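Local coordinates for protein mucus binding proteinn (Lactobacillus reuteri, PDB 4MT5) that probably binds mucin at the bacterial cell surface, this chain being Mub repeat V, of ubiquitin-like beta-grasp fold, from a longer peptidoglycan-anchored surface protein, at residues A[165-168]-A[169-173]. Residues are numbered along the deposited sequence; the frame is centred on the assembly and turned at random.
Sequences FTVT and PDSKD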
loop_
_atom_site.group_PDB
_atom_site.type_symbol
_atom_site.label_atom_id
_atom_site.label_comp_id
_atom_site.label_asym_id
_atom_site.label_seq_id
_atom_site.Cartn_x
_atom_site.Cartn_y
_atom_site.Cartn_z
ATOM N N PHE A 165 -20.768 4.811 18.764
ATOM C CA PHE A 165 -19.821 5.752 18.203
ATOM C C PHE A 165 -19.282 5.150 16.905
ATOM O O PHE A 165 -18.976 3.950 16.842
ATOM C CB PHE A 165 -18.691 6.036 19.201
ATOM C CG PHE A 165 -19.005 7.138 20.183
ATOM C CD1 PHE A 165 -19.733 8.260 19.787
ATOM C CD2 PHE A 165 -18.576 7.055 21.504
ATOM C CE1 PHE A 165 -20.023 9.284 20.686
ATOM C CE2 PHE A 165 -18.863 8.073 22.415
ATOM C CZ PHE A 165 -19.587 9.188 22.003
ATOM N N THR A 166 -19.206 5.973 15.862
ATOM C CA THR A 166 -18.650 5.528 14.596
ATOM C C THR A 166 -17.189 5.954 14.533
ATOM O O THR A 166 -16.844 7.059 14.955
ATOM C CB THR A 166 -19.413 6.103 13.382
ATOM O OG1 THR A 166 -20.777 5.663 13.415
ATOM C CG2 THR A 166 -18.782 5.623 12.080
ATOM N N VAL A 167 -16.330 5.072 14.022
ATOM C CA VAL A 167 -14.910 5.379 13.920
ATOM C C VAL A 167 -14.349 5.059 12.526
ATOM O O VAL A 167 -14.798 4.123 11.863
ATOM C CB VAL A 167 -14.105 4.635 15.008
ATOM C CG1 VAL A 167 -14.457 5.173 16.379
ATOM C CG2 VAL A 167 -14.377 3.148 14.942
ATOM N N THR A 168 -13.380 5.858 12.084
ATOM C CA THR A 168 -12.667 5.615 10.835
ATOM C C THR A 168 -11.258 5.147 11.196
ATOM O O THR A 168 -10.898 5.142 12.372
ATOM C CB THR A 168 -12.569 6.898 9.994
ATOM O OG1 THR A 168 -11.688 7.824 10.643
ATOM C CG2 THR A 168 -13.941 7.519 9.787
ATOM N N PRO A 169 -10.453 4.740 10.194
ATOM C CA PRO A 169 -9.068 4.360 10.519
ATOM C C PRO A 169 -8.274 5.472 11.223
ATOM O O PRO A 169 -7.316 5.216 11.963
ATOM C CB PRO A 169 -8.462 4.081 9.144
ATOM C CG PRO A 169 -9.613 3.656 8.316
ATOM C CD PRO A 169 -10.802 4.409 8.798
ATOM N N ASP A 170 -8.691 6.707 10.989
ATOM C CA ASP A 170 -7.951 7.859 11.473
ATOM C C ASP A 170 -8.252 8.150 12.948
ATOM O O ASP A 170 -7.396 8.663 13.675
ATOM C CB ASP A 170 -8.259 9.072 10.583
ATOM C CG ASP A 170 -8.043 8.775 9.089
ATOM O OD1 ASP A 170 -6.975 8.206 8.730
ATOM O OD2 ASP A 170 -8.948 9.095 8.277
ATOM N N SER A 171 -9.459 7.778 13.376
ATOM C CA SER A 171 -10.000 8.103 14.699
ATOM C C SER A 171 -9.073 7.811 15.889
ATOM O O SER A 171 -8.203 6.933 15.815
ATOM C CB SER A 171 -11.348 7.387 14.907
ATOM O OG SER A 171 -12.319 7.785 13.949
ATOM N N LYS A 172 -9.282 8.565 16.975
ATOM C CA LYS A 172 -8.591 8.361 18.259
ATOM C C LYS A 172 -9.362 7.410 19.172
ATOM O O LYS A 172 -10.596 7.420 19.189
ATOM C CB LYS A 172 -8.413 9.682 19.004
ATOM C CG LYS A 172 -7.653 10.757 18.256
ATOM C CD LYS A 172 -7.587 12.014 19.104
ATOM C CE LYS A 172 -7.236 13.231 18.267
ATOM N NZ LYS A 172 -7.417 14.497 19.041
ATOM N N ASP A 173 -8.626 6.612 19.946
ATOM C CA ASP A 173 -9.224 5.598 20.819
ATOM C C ASP A 173 -10.296 6.178 21.727
ATOM O O ASP A 173 -10.310 7.377 22.006
ATOM C CB ASP A 173 -8.160 4.891 21.670
ATOM C CG ASP A 173 -7.413 3.805 20.905
ATOM O OD1 ASP A 173 -7.967 3.261 19.914
ATOM O OD2 ASP A 173 -6.268 3.485 21.308
#
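T168 and S171 hold each other across a tight turn. The backbone N of T168 gives its hydrogen to OG of S171 at 2.9 Å, and the bond is fairly straight, 162° at the hydrogen. The chain answers in the other direction: N of S171 donates to the carbonyl O of T168 at 3.2 Å. This second bond is more bent, and its donor stands well above the carbonyl plane, 64° out of it. The side chain of T168 adds a third bond. Its OG1 accepts from N of D170 at 3.2 Å. With chi1 at 69°, OG1 is turned to face the N-H of D170. CB of D170 lies 3.6 Å from the same OG1 of T168. With a valine in place of T168, the N-H of D170 would probably lose its acceptor in the turn, and the start of the turn would be held less firmly. S171 also meets V167. Its OG sits 3.8 Å from CB of V167, next to the bond it accepts.

Further out, strands and a loop of the same domain pack against the turn and the strand before it. V167 pairs through its backbone with K142, and its side chain packs on F144 and V111. The ring of P169 packs on W132 and F113. Beyond the turn, OD1 of D173 takes a hydrogen bond from N of T90.

Residues 168-171 form a type I beta turn with P169 and D170 at its corners. The OG1 bond to D170 makes an ST turn within it. The turn follows the end of strand 161-167 and leads toward strand 174-182 in the Muc B2-like domain, consistent with the ubiquitin-like beta-grasp fold of this repeat.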